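Local coordinates for DNA polymerase sliding clamp 2 (Sulfolobus tokodaii, PDB 3AIZ), which serves as a sliding clamp subunit, part of a ring around DNA that tethers DNA polymerase and other proteins to it during replication, at residues I26-T31 and I68-N73; G97-V102 and N112-G117; N131-F136 and V192-K197. All blocks are in the same frame, centred on the assembly; numbering follows the deposited sequence.

Contact 1: I26-T31 and I68-N73; sequences IILNFT and IKININ
Ile26, Ile27 and Leu28 pair with Ile70, Lys69 and Ile68 in an antiparallel strand contact inside the N-terminal domain of the clamp, which has the DNA-clamp fold. The short strand segments are strongly twisted, with 137° between their directions. Ile26 and Ile70 form one hydrogen-bonded pair: Ile26 N donates to Ile70 O at 2.9 Å, and Ile70 N returns a bond to Ile26 O. Leu28 and Ile68 form the second, again with a bond each way.

Ile26, Leu28, Ile68 and Ile70 share the buried face of the sheet. Leu98 of the 97-104 strand packs on Leu28, Ile68 and Ile70. Leu28 and Ile70 meet through their CD1 methyls. CE1 of the Phe30 ring lies 3.9 Å from Ile68 CD1, which approaches the ring obliquely. The other face carries the non-hydrogen-bonded pair Ile27 and Lys69. There Ile27 CG1 lies 3.9 Å from Lys69 CB, while the lysine amine has a long, weak ion pair with Glu25.

Where the strand 66-71 turns into the helix 72-80, Asn71 is the N-cap, and its OD1 accepts from Asn73 N at 2.9 Å. Ile72 crosses Ile26 at about a right angle. With chi1 at 72°, Ile26 holds CG2 beside its own backbone N, and this methyl lies 4.0 Å from Ile72 CB.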
ATOM      1  N   ILE A  26      17.045 -23.439 -21.581  1.00 56.98           N
ATOM      2  CA  ILE A  26      18.388 -23.133 -22.058  1.00 53.75           C
ATOM      3  C   ILE A  26      19.323 -24.294 -21.753  1.00 53.84           C
ATOM      4  O   ILE A  26      19.002 -25.162 -20.941  1.00 53.57           O
ATOM      5  CB  ILE A  26      18.961 -21.863 -21.408  1.00 49.85           C
ATOM      6  CG1 ILE A  26      19.306 -22.123 -19.941  1.00 48.86           C
ATOM      7  CG2 ILE A  26      17.985 -20.708 -21.544  1.00 60.68           C
ATOM      8  CD1 ILE A  26      19.989 -20.957 -19.263  1.00 49.55           C
ATOM      9  N   ILE A  27      20.480 -24.306 -22.405  1.00 51.51           N
ATOM     10  CA  ILE A  27      21.471 -25.344 -22.166  1.00 44.61           C
ATOM     11  C   ILE A  27      22.710 -24.774 -21.488  1.00 43.66           C
ATOM     12  O   ILE A  27      23.500 -24.066 -22.112  1.00 43.60           O
ATOM     13  CB  ILE A  27      21.885 -26.046 -23.471  1.00 45.70           C
ATOM     14  CG1 ILE A  27      20.683 -26.753 -24.100  1.00 48.62           C
ATOM     15  CG2 ILE A  27      23.006 -27.039 -23.211  1.00 47.47           C
ATOM     16  CD1 ILE A  27      21.017 -27.522 -25.359  1.00 51.68           C
ATOM     17  N   LEU A  28      22.866 -25.075 -20.202  1.00 42.40           N
ATOM     18  CA  LEU A  28      24.067 -24.701 -19.470  1.00 39.56           C
ATOM     19  C   LEU A  28      25.204 -25.649 -19.822  1.00 43.55           C
ATOM     20  O   LEU A  28      25.119 -26.851 -19.576  1.00 46.48           O
ATOM     21  CB  LEU A  28      23.819 -24.741 -17.962  1.00 41.05           C
ATOM     22  CG  LEU A  28      23.159 -23.529 -17.306  1.00 43.40           C
ATOM     23  CD1 LEU A  28      22.851 -23.831 -15.851  1.00 42.88           C
ATOM     24  CD2 LEU A  28      24.050 -22.303 -17.423  1.00 40.25           C
ATOM     25  N   ASN A  29      26.267 -25.105 -20.402  1.00 43.84           N
ATOM     26  CA  ASN A  29      27.421 -25.907 -20.780  1.00 42.90           C
ATOM     27  C   ASN A  29      28.552 -25.786 -19.766  1.00 43.50           C
ATOM     28  O   ASN A  29      29.096 -24.702 -19.556  1.00 42.15           O
ATOM     29  CB  ASN A  29      27.913 -25.514 -22.173  1.00 42.22           C
ATOM     30  CG  ASN A  29      26.852 -25.704 -23.239  1.00 48.06           C
ATOM     31  OD1 ASN A  29      26.370 -26.813 -23.463  1.00 51.65           O
ATOM     32  ND2 ASN A  29      26.483 -24.617 -23.905  1.00 52.71           N
ATOM     33  N   PHE A  30      28.893 -26.905 -19.137  1.00 46.22           N
ATOM     34  CA  PHE A  30      29.998 -26.945 -18.187  1.00 44.59           C
ATOM     35  C   PHE A  30      31.260 -27.464 -18.864  1.00 44.01           C
ATOM     36  O   PHE A  30      31.338 -28.633 -19.234  1.00 49.48           O
ATOM     37  CB  PHE A  30      29.648 -27.833 -16.992  1.00 41.73           C
ATOM     38  CG  PHE A  30      28.483 -27.337 -16.186  1.00 38.07           C
ATOM     39  CD1 PHE A  30      27.187 -27.676 -16.535  1.00 39.40           C
ATOM     40  CD2 PHE A  30      28.684 -26.533 -15.077  1.00 37.62           C
ATOM     41  CE1 PHE A  30      26.113 -27.222 -15.794  1.00 37.60           C
ATOM     42  CE2 PHE A  30      27.613 -26.076 -14.332  1.00 33.58           C
ATOM     43  CZ  PHE A  30      26.327 -26.420 -14.691  1.00 32.92           C
ATOM     44  N   THR A  31      32.243 -26.587 -19.030  1.00 42.40           N
ATOM     45  CA  THR A  31      33.505 -26.967 -19.650  1.00 44.12           C
ATOM     46  C   THR A  31      34.655 -26.701 -18.693  1.00 45.81           C
ATOM     47  O   THR A  31      34.449 -26.201 -17.589  1.00 48.42           O
ATOM     48  CB  THR A  31      33.755 -26.193 -20.958  1.00 45.23           C
ATOM     49  OG1 THR A  31      34.145 -24.848 -20.654  1.00 47.07           O
ATOM     50  CG2 THR A  31      32.506 -26.177 -21.820  1.00 41.33           C
ATOM     51  N   ILE A  68      23.590 -29.310 -19.440  1.00 47.82           N
ATOM     52  CA  ILE A  68      22.297 -29.608 -18.835  1.00 48.84           C
ATOM     53  C   ILE A  68      21.220 -28.639 -19.311  1.00 48.69           C
ATOM     54  O   ILE A  68      21.281 -27.443 -19.030  1.00 48.51           O
ATOM     55  CB  ILE A  68      22.363 -29.550 -17.298  1.00 46.66           C
ATOM     56  CG1 ILE A  68      23.638 -30.224 -16.789  1.00 49.93           C
ATOM     57  CG2 ILE A  68      21.128 -30.196 -16.688  1.00 46.50           C
ATOM     58  CD1 ILE A  68      23.761 -30.236 -15.280  1.00 47.43           C
ATOM     59  N   LYS A  69      20.232 -29.162 -20.029  1.00 49.26           N
ATOM     60  CA  LYS A  69      19.125 -28.348 -20.517  1.00 49.24           C
ATOM     61  C   LYS A  69      18.093 -28.138 -19.413  1.00 50.45           C
ATOM     62  O   LYS A  69      17.386 -29.067 -19.028  1.00 52.04           O
ATOM     63  CB  LYS A  69      18.477 -29.008 -21.735  1.00 51.00           C
ATOM     64  CG  LYS A  69      17.384 -28.182 -22.390  1.00 51.48           C
ATOM     65  CD  LYS A  69      16.949 -28.802 -23.707  1.00 56.99           C
ATOM     66  CE  LYS A  69      15.871 -27.971 -24.384  1.00 66.78           C
ATOM     67  NZ  LYS A  69      14.618 -27.933 -23.582  1.00 70.94           N
ATOM     68  N   ILE A  70      18.011 -26.910 -18.908  1.00 51.49           N
ATOM     69  CA  ILE A  70      17.141 -26.604 -17.777  1.00 52.47           C
ATOM     70  C   ILE A  70      16.143 -25.491 -18.086  1.00 51.78           C
ATOM     71  O   ILE A  70      16.302 -24.750 -19.054  1.00 51.47           O
ATOM     72  CB  ILE A  70      17.963 -26.185 -16.547  1.00 50.31           C
ATOM     73  CG1 ILE A  70      18.589 -24.808 -16.773  1.00 47.02           C
ATOM     74  CG2 ILE A  70      19.031 -27.223 -16.242  1.00 46.08           C
ATOM     75  CD1 ILE A  70      19.369 -24.292 -15.589  1.00 48.50           C
ATOM     76  N   ASN A  71      15.115 -25.386 -17.248  1.00 50.42           N
ATOM     77  CA  ASN A  71      14.129 -24.318 -17.357  1.00 49.80           C
ATOM     78  C   ASN A  71      14.648 -23.046 -16.699  1.00 51.53           C
ATOM     79  O   ASN A  71      14.751 -22.968 -15.475  1.00 53.98           O
ATOM     80  CB  ASN A  71      12.806 -24.750 -16.718  1.00 54.03           C
ATOM     81  CG  ASN A  71      11.689 -23.743 -16.937  1.00 60.73           C
ATOM     82  OD1 ASN A  71      11.931 -22.541 -17.058  1.00 61.69           O
ATOM     83  ND2 ASN A  71      10.455 -24.233 -16.986  1.00 59.38           N
ATOM     84  N   ILE A  72      14.972 -22.051 -17.517  1.00 50.56           N
ATOM     85  CA  ILE A  72      15.589 -20.822 -17.031  1.00 50.68           C
ATOM     86  C   ILE A  72      14.730 -20.094 -15.997  1.00 52.87           C
ATOM     87  O   ILE A  72      15.254 -19.420 -15.109  1.00 50.57           O
ATOM     88  CB  ILE A  72      15.917 -19.860 -18.190  1.00 52.30           C
ATOM     89  CG1 ILE A  72      16.693 -18.648 -17.673  1.00 50.57           C
ATOM     90  CG2 ILE A  72      14.645 -19.428 -18.903  1.00 54.34           C
ATOM     91  CD1 ILE A  72      17.075 -17.666 -18.752  1.00 51.98           C
ATOM     92  N   ASN A  73      13.415 -20.233 -16.113  1.00 54.17           N
ATOM     93  CA  ASN A  73      12.495 -19.572 -15.194  1.00 53.22           C
ATOM     94  C   ASN A  73      12.716 -19.992 -13.744  1.00 56.39           C
ATOM     95  O   ASN A  73      12.767 -19.151 -12.846  1.00 56.83           O
ATOM     96  CB  ASN A  73      11.046 -19.828 -15.609  1.00 60.31           C
ATOM     97  CG  ASN A  73      10.693 -19.161 -16.925  1.00 64.10           C
ATOM     98  OD1 ASN A  73      10.998 -17.987 -17.142  1.00 55.93           O
ATOM     99  ND2 ASN A  73      10.041 -19.907 -17.810  1.00 65.92           N
TER

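Contact 2: G97-V102 and N112-G117; sequences GLKVTV and NIYIKG
Gly97 meets Ile115 and Gly117 through its backbone. Its CA lies 3.2 Å from Ile115 O in a CA-H...O contact. The two glycines meet backbone to backbone, with Gly97 CA beside Gly117 N.

Leu98 forms a hydrogen-bonded antiparallel pair with Ile115. Leu98 N donates to Ile115 O at 2.8 Å, and Ile115 N donates back to Leu98 O. Both side chains face the buried side.

Lys99 is paired with Tyr114 on the other face. Its CG is anti to the backbone N (chi1 175°). The extended chain runs alongside the tyrosine, pointing the same way. Lys99 CG stands over one ring face, 4.3 Å from the centroid of Tyr114, as a CH-pi contact. Farther out, Lys99 CD lies 3.6 Å from Tyr114 CE2. The lysine side chain also comes within about 4 Å of a bound sulfate, probably from the crystallisation liquor.

These strands form a beta hairpin of the clamp's N-terminal domain, and its second strand is at the subunit interface. Asn112 and Ile113 pair with an antiparallel strand of the sliding clamp C chain, so the sheet continues into that subunit.

Val100 N donates to Ile113 O at 3.0 Å in the next hydrogen-bonded pair. Val100 CB packs 4.2 Å from Ile113 CG2. The valine also touches Leu75 of helix 72-80, and Val89 and Leu91 of strand 88-93.

Thr101 lies beside Asn112, with Thr101 OG1 3.6 Å from Asn112 CB. Asn112 OD1 is hydrogen-bonded to Ser173 OG of the sliding clamp C chain.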
ATOM      1  N   GLY A  97      18.875 -33.795 -12.585  1.00 56.32           N
ATOM      2  CA  GLY A  97      19.123 -32.548 -13.285  1.00 52.17           C
ATOM      3  C   GLY A  97      20.211 -31.690 -12.668  1.00 49.00           C
ATOM      4  O   GLY A  97      21.395 -32.017 -12.745  1.00 47.19           O
ATOM      5  N   LEU A  98      19.806 -30.583 -12.056  1.00 47.89           N
ATOM      6  CA  LEU A  98      20.752 -29.623 -11.501  1.00 45.47           C
ATOM      7  C   LEU A  98      20.251 -29.043 -10.183  1.00 45.63           C
ATOM      8  O   LEU A  98      19.108 -28.598 -10.084  1.00 46.17           O
ATOM      9  CB  LEU A  98      21.004 -28.494 -12.505  1.00 43.47           C
ATOM     10  CG  LEU A  98      21.978 -27.388 -12.100  1.00 38.13           C
ATOM     11  CD1 LEU A  98      23.365 -27.956 -11.851  1.00 41.32           C
ATOM     12  CD2 LEU A  98      22.028 -26.314 -13.173  1.00 39.50           C
ATOM     13  N   LYS A  99      21.114 -29.052  -9.172  1.00 41.48           N
ATOM     14  CA  LYS A  99      20.781 -28.479  -7.873  1.00 39.51           C
ATOM     15  C   LYS A  99      21.438 -27.114  -7.701  1.00 35.72           C
ATOM     16  O   LYS A  99      22.662 -27.000  -7.731  1.00 37.62           O
ATOM     17  CB  LYS A  99      21.221 -29.413  -6.746  1.00 41.73           C
ATOM     18  CG  LYS A  99      21.017 -28.843  -5.351  1.00 40.56           C
ATOM     19  CD  LYS A  99      21.545 -29.787  -4.285  1.00 40.73           C
ATOM     20  CE  LYS A  99      21.418 -29.178  -2.898  1.00 42.67           C
ATOM     21  NZ  LYS A  99      21.967 -30.074  -1.846  1.00 48.19           N
ATOM     22  N   VAL A 100      20.623 -26.082  -7.521  1.00 34.56           N
ATOM     23  CA  VAL A 100      21.139 -24.729  -7.345  1.00 35.55           C
ATOM     24  C   VAL A 100      20.919 -24.243  -5.919  1.00 33.76           C
ATOM     25  O   VAL A 100      19.812 -24.331  -5.389  1.00 34.59           O
ATOM     26  CB  VAL A 100      20.483 -23.739  -8.328  1.00 33.75           C
ATOM     27  CG1 VAL A 100      21.034 -22.338  -8.112  1.00 30.56           C
ATOM     28  CG2 VAL A 100      20.704 -24.189  -9.763  1.00 31.84           C
ATOM     29  N   THR A 101      21.975 -23.729  -5.299  1.00 33.30           N
ATOM     30  CA  THR A 101      21.887 -23.243  -3.927  1.00 35.02           C
ATOM     31  C   THR A 101      22.379 -21.806  -3.804  1.00 33.44           C
ATOM     32  O   THR A 101      23.448 -21.460  -4.305  1.00 34.20           O
ATOM     33  CB  THR A 101      22.701 -24.125  -2.960  1.00 36.80           C
ATOM     34  OG1 THR A 101      22.233 -25.479  -3.030  1.00 39.99           O
ATOM     35  CG2 THR A 101      22.567 -23.616  -1.532  1.00 32.07           C
ATOM     36  N   VAL A 102      21.590 -20.974  -3.135  1.00 33.63           N
ATOM     37  CA  VAL A 102      21.982 -19.600  -2.853  1.00 34.24           C
ATOM     38  C   VAL A 102      22.288 -19.450  -1.368  1.00 35.08           C
ATOM     39  O   VAL A 102      21.446 -19.744  -0.520  1.00 36.65           O
ATOM     40  CB  VAL A 102      20.887 -18.600  -3.254  1.00 35.52           C
ATOM     41  CG1 VAL A 102      21.252 -17.201  -2.789  1.00 39.74           C
ATOM     42  CG2 VAL A 102      20.671 -18.627  -4.759  1.00 34.73           C
ATOM     43  N   ASN A 112      17.630 -23.524  -1.789  1.00 33.36           N
ATOM     44  CA  ASN A 112      18.003 -24.404  -2.885  1.00 36.94           C
ATOM     45  C   ASN A 112      16.810 -24.812  -3.733  1.00 38.06           C
ATOM     46  O   ASN A 112      15.662 -24.534  -3.387  1.00 38.45           O
ATOM     47  CB  ASN A 112      18.748 -25.641  -2.369  1.00 37.42           C
ATOM     48  CG  ASN A 112      17.886 -26.525  -1.487  1.00 39.50           C
ATOM     49  OD1 ASN A 112      16.657 -26.474  -1.544  1.00 42.57           O
ATOM     50  ND2 ASN A 112      18.529 -27.347  -0.668  1.00 39.38           N
ATOM     51  N   ILE A 113      17.093 -25.467  -4.851  1.00 38.88           N
ATOM     52  CA  ILE A 113      16.049 -25.968  -5.728  1.00 41.59           C
ATOM     53  C   ILE A 113      16.621 -27.025  -6.666  1.00 42.88           C
ATOM     54  O   ILE A 113      17.691 -26.846  -7.247  1.00 41.99           O
ATOM     55  CB  ILE A 113      15.388 -24.829  -6.536  1.00 43.16           C
ATOM     56  CG1 ILE A 113      14.168 -25.350  -7.295  1.00 45.34           C
ATOM     57  CG2 ILE A 113      16.390 -24.182  -7.482  1.00 40.37           C
ATOM     58  CD1 ILE A 113      13.418 -24.273  -8.049  1.00 51.93           C
ATOM     59  N   TYR A 114      15.911 -28.140  -6.788  1.00 44.49           N
ATOM     60  CA  TYR A 114      16.329 -29.218  -7.668  1.00 44.75           C
ATOM     61  C   TYR A 114      15.616 -29.090  -9.007  1.00 48.86           C
ATOM     62  O   TYR A 114      14.414 -29.330  -9.108  1.00 56.89           O
ATOM     63  CB  TYR A 114      16.027 -30.574  -7.027  1.00 47.35           C
ATOM     64  CG  TYR A 114      16.755 -30.808  -5.720  1.00 49.36           C
ATOM     65  CD1 TYR A 114      16.309 -30.225  -4.541  1.00 49.87           C
ATOM     66  CD2 TYR A 114      17.883 -31.617  -5.663  1.00 47.59           C
ATOM     67  CE1 TYR A 114      16.968 -30.436  -3.344  1.00 46.94           C
ATOM     68  CE2 TYR A 114      18.550 -31.834  -4.470  1.00 44.95           C
ATOM     69  CZ  TYR A 114      18.086 -31.240  -3.313  1.00 48.73           C
ATOM     70  OH  TYR A 114      18.743 -31.452  -2.122  1.00 51.82           O
ATOM     71  N   ILE A 115      16.363 -28.699 -10.034  1.00 46.91           N
ATOM     72  CA  ILE A 115      15.792 -28.489 -11.357  1.00 47.44           C
ATOM     73  C   ILE A 115      15.930 -29.729 -12.232  1.00 48.27           C
ATOM     74  O   ILE A 115      17.039 -30.206 -12.475  1.00 48.67           O
ATOM     75  CB  ILE A 115      16.466 -27.305 -12.074  1.00 46.35           C
ATOM     76  CG1 ILE A 115      16.334 -26.029 -11.241  1.00 47.13           C
ATOM     77  CG2 ILE A 115      15.867 -27.108 -13.458  1.00 50.58           C
ATOM     78  CD1 ILE A 115      16.986 -24.818 -11.873  1.00 48.40           C
ATOM     79  N   LYS A 116      14.800 -30.251 -12.699  1.00 46.99           N
ATOM     80  CA  LYS A 116      14.816 -31.355 -13.649  1.00 51.87           C
ATOM     81  C   LYS A 116      15.394 -30.864 -14.967  1.00 51.58           C
ATOM     82  O   LYS A 116      14.948 -29.852 -15.508  1.00 51.34           O
ATOM     83  CB  LYS A 116      13.408 -31.911 -13.866  1.00 58.15           C
ATOM     84  CG  LYS A 116      12.796 -32.562 -12.635  1.00 73.20           C
ATOM     85  CD  LYS A 116      11.436 -33.170 -12.945  1.00 79.10           C
ATOM     86  CE  LYS A 116      10.847 -33.857 -11.721  1.00 81.92           C
ATOM     87  NZ  LYS A 116       9.532 -34.492 -12.017  1.00 84.06           N
ATOM     88  N   GLY A 117      16.392 -31.575 -15.479  1.00 52.40           N
ATOM     89  CA  GLY A 117      17.048 -31.164 -16.706  1.00 52.28           C
ATOM     90  C   GLY A 117      17.656 -32.303 -17.498  1.00 51.76           C
ATOM     91  O   GLY A 117      18.358 -33.152 -16.951  1.00 53.11           O
TER

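Contact 3: N131-F136 and V192-K197; sequences NLSVTF and VESPSK
Glu193 N donates to Ser133 O at 2.9 Å, and Val134, after Ser133, faces Val192, before Glu193, as an antiparallel non-hydrogen-bonded pair. Ser133 and Val134 together lie opposite Phe222, which makes a classic beta bulge at the start of the strand 134-138.

Val134 CG2 touches Val192 CG1 at 4.1 Å. The same methyl lies 3.7 Å from Ser196 CB. Ser196 OG turns back to donate to Ser194 O at 2.8 Å, a bond that spans Pro195. The Glu193 chain lies against the backbone of 132-133. Its CG, beside its own backbone N at chi1 -61°, lies 3.5 Å from Ser133 O. The carboxylate comes near the Asn131 amide obliquely, their planes 34° apart. A water lies 2.8 Å from Leu132 O, probably as donor, with a weak contact to Glu193 OE2.

The contact belongs to the C-terminal domain of the clamp. The strand 134-138 runs between strands 218-223 and 186-192, while Ser196 opens a strand hydrogen-bonded to Ala161 of strand 156-161. Val134 packs on Ala161 and Phe222, and Leu132 on Ile226 and Lys229 of strand 226-233.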
ATOM      1  N   ASN A 131      37.817  -9.274 -37.452  1.00 48.62           N
ATOM      2  CA  ASN A 131      38.653  -8.230 -36.879  1.00 48.80           C
ATOM      3  C   ASN A 131      37.838  -6.986 -36.550  1.00 48.46           C
ATOM      4  O   ASN A 131      37.374  -6.278 -37.445  1.00 44.84           O
ATOM      5  CB  ASN A 131      39.796  -7.868 -37.826  1.00 51.75           C
ATOM      6  CG  ASN A 131      40.635  -6.711 -37.311  1.00 58.19           C
ATOM      7  OD1 ASN A 131      40.940  -6.633 -36.120  1.00 57.23           O
ATOM      8  ND2 ASN A 131      41.014  -5.808 -38.208  1.00 60.12           N
ATOM      9  N   LEU A 132      37.662  -6.730 -35.258  1.00 47.11           N
ATOM     10  CA  LEU A 132      36.948  -5.544 -34.805  1.00 44.82           C
ATOM     11  C   LEU A 132      37.800  -4.295 -35.007  1.00 44.96           C
ATOM     12  O   LEU A 132      38.644  -3.964 -34.173  1.00 46.62           O
ATOM     13  CB  LEU A 132      36.547  -5.689 -33.335  1.00 40.01           C
ATOM     14  CG  LEU A 132      35.185  -6.323 -33.039  1.00 37.52           C
ATOM     15  CD1 LEU A 132      34.774  -7.300 -34.128  1.00 38.13           C
ATOM     16  CD2 LEU A 132      35.214  -7.018 -31.687  1.00 37.62           C
ATOM     17  N   SER A 133      37.576  -3.610 -36.125  1.00 41.86           N
ATOM     18  CA  SER A 133      38.327  -2.406 -36.454  1.00 41.64           C
ATOM     19  C   SER A 133      38.137  -1.341 -35.381  1.00 41.83           C
ATOM     20  O   SER A 133      39.067  -0.612 -35.042  1.00 43.71           O
ATOM     21  CB  SER A 133      37.877  -1.853 -37.807  1.00 41.34           C
ATOM     22  OG  SER A 133      37.883  -2.860 -38.803  1.00 46.47           O
ATOM     23  N   VAL A 134      36.922  -1.260 -34.851  1.00 41.68           N
ATOM     24  CA  VAL A 134      36.582  -0.242 -33.867  1.00 40.99           C
ATOM     25  C   VAL A 134      36.052  -0.857 -32.578  1.00 38.54           C
ATOM     26  O   VAL A 134      35.128  -1.669 -32.602  1.00 38.72           O
ATOM     27  CB  VAL A 134      35.523   0.734 -34.415  1.00 35.76           C
ATOM     28  CG1 VAL A 134      35.139   1.750 -33.352  1.00 34.83           C
ATOM     29  CG2 VAL A 134      36.038   1.428 -35.665  1.00 41.15           C
ATOM     30  N   THR A 135      36.645  -0.467 -31.456  1.00 35.24           N
ATOM     31  CA  THR A 135      36.156  -0.877 -30.146  1.00 35.70           C
ATOM     32  C   THR A 135      36.102   0.324 -29.211  1.00 34.83           C
ATOM     33  O   THR A 135      37.003   1.159 -29.209  1.00 37.56           O
ATOM     34  CB  THR A 135      37.043  -1.969 -29.510  1.00 39.68           C
ATOM     35  OG1 THR A 135      38.384  -1.482 -29.366  1.00 41.02           O
ATOM     36  CG2 THR A 135      37.051  -3.224 -30.369  1.00 40.83           C
ATOM     37  N   PHE A 136      35.036   0.415 -28.427  1.00 30.64           N
ATOM     38  CA  PHE A 136      34.929   1.467 -27.427  1.00 33.65           C
ATOM     39  C   PHE A 136      34.244   0.958 -26.167  1.00 35.83           C
ATOM     40  O   PHE A 136      33.459   0.012 -26.216  1.00 35.67           O
ATOM     41  CB  PHE A 136      34.203   2.696 -27.986  1.00 33.92           C
ATOM     42  CG  PHE A 136      32.803   2.421 -28.460  1.00 31.75           C
ATOM     43  CD1 PHE A 136      32.556   2.087 -29.781  1.00 31.89           C
ATOM     44  CD2 PHE A 136      31.730   2.515 -27.589  1.00 31.25           C
ATOM     45  CE1 PHE A 136      31.267   1.844 -30.220  1.00 34.36           C
ATOM     46  CE2 PHE A 136      30.440   2.272 -28.024  1.00 29.41           C
ATOM     47  CZ  PHE A 136      30.208   1.939 -29.340  1.00 26.54           C
ATOM     48  N   VAL A 192      40.332   3.005 -32.512  1.00 42.10           N
ATOM     49  CA  VAL A 192      39.948   3.014 -33.918  1.00 46.56           C
ATOM     50  C   VAL A 192      41.116   2.631 -34.823  1.00 49.39           C
ATOM     51  O   VAL A 192      41.882   3.491 -35.260  1.00 48.46           O
ATOM     52  CB  VAL A 192      39.406   4.391 -34.345  1.00 47.39           C
ATOM     53  CG1 VAL A 192      38.944   4.354 -35.792  1.00 46.62           C
ATOM     54  CG2 VAL A 192      38.268   4.816 -33.430  1.00 46.46           C
ATOM     55  N   GLU A 193      41.244   1.337 -35.101  1.00 49.00           N
ATOM     56  CA  GLU A 193      42.302   0.839 -35.971  1.00 50.95           C
ATOM     57  C   GLU A 193      42.188   1.434 -37.371  1.00 50.88           C
ATOM     58  O   GLU A 193      43.189   1.597 -38.071  1.00 53.05           O
ATOM     59  CB  GLU A 193      42.267  -0.688 -36.044  1.00 53.01           C
ATOM     60  CG  GLU A 193      42.470  -1.381 -34.704  1.00 58.43           C
ATOM     61  CD  GLU A 193      42.510  -2.895 -34.828  1.00 65.27           C
ATOM     62  OE1 GLU A 193      42.307  -3.407 -35.951  1.00 62.90           O
ATOM     63  OE2 GLU A 193      42.745  -3.570 -33.803  1.00 65.27           O
ATOM     64  N   SER A 194      40.965   1.760 -37.772  1.00 49.84           N
ATOM     65  CA  SER A 194      40.712   2.358 -39.079  1.00 52.46           C
ATOM     66  C   SER A 194      39.250   2.768 -39.212  1.00 45.63           C
ATOM     67  O   SER A 194      38.367   2.107 -38.670  1.00 46.87           O
ATOM     68  CB  SER A 194      41.088   1.383 -40.199  1.00 52.33           C
ATOM     69  OG  SER A 194      40.331   0.188 -40.117  1.00 51.10           O
ATOM     70  N   PRO A 195      38.992   3.866 -39.937  1.00 46.28           N
ATOM     71  CA  PRO A 195      37.621   4.342 -40.156  1.00 46.83           C
ATOM     72  C   PRO A 195      36.708   3.202 -40.592  1.00 45.15           C
ATOM     73  O   PRO A 195      37.015   2.508 -41.561  1.00 46.47           O
ATOM     74  CB  PRO A 195      37.786   5.353 -41.290  1.00 47.46           C
ATOM     75  CG  PRO A 195      39.169   5.873 -41.119  1.00 52.12           C
ATOM     76  CD  PRO A 195      39.988   4.714 -40.616  1.00 51.42           C
ATOM     77  N   SER A 196      35.603   3.011 -39.878  1.00 40.48           N
ATOM     78  CA  SER A 196      34.701   1.901 -40.157  1.00 39.65           C
ATOM     79  C   SER A 196      33.241   2.332 -40.124  1.00 36.46           C
ATOM     80  O   SER A 196      32.896   3.348 -39.523  1.00 34.42           O
ATOM     81  CB  SER A 196      34.933   0.765 -39.159  1.00 43.78           C
ATOM     82  OG  SER A 196      36.289   0.354 -39.163  1.00 43.97           O
ATOM     83  N   LYS A 197      32.385   1.546 -40.770  1.00 37.73           N
ATOM     84  CA  LYS A 197      30.965   1.863 -40.854  1.00 35.09           C
ATOM     85  C   LYS A 197      30.120   0.612 -41.064  1.00 35.02           C
ATOM     86  O   LYS A 197      30.479  -0.266 -41.848  1.00 37.40           O
ATOM     87  CB  LYS A 197      30.709   2.870 -41.977  1.00 32.21           C
ATOM     88  CG  LYS A 197      29.252   2.986 -42.389  1.00 37.30           C
ATOM     89  CD  LYS A 197      28.954   4.350 -42.992  1.00 50.81           C
ATOM     90  CE  LYS A 197      29.894   4.674 -44.143  1.00 57.90           C
ATOM     91  NZ  LYS A 197      29.682   6.059 -44.652  1.00 54.93           N
TER
HETATM   92  O   HOH W   1      40.070  -2.438 -32.267  1.00 46.60           O

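The three contacts follow one another along the chain, each closing before the next opens. Contacts 1 and 2 lie in the N-terminal domain, with centres about 11 Å apart. Their strands 66-71 and 109-120 are neighbours, and Ile70 CB is 3.8 Å from Ile115 CG2. Together they run from the domain's interior to the interface where contact 2 meets the sliding clamp C chain. Contact 3 is in the C-terminal domain, on the opposite side of the chain's centre. Its centre is about 34 Å from that of contact 1 and about 43 Å from that of contact 2. The N-terminal domain thus carries the strand that joins this subunit to the sliding clamp C chain, while contact 3 touches no other chain.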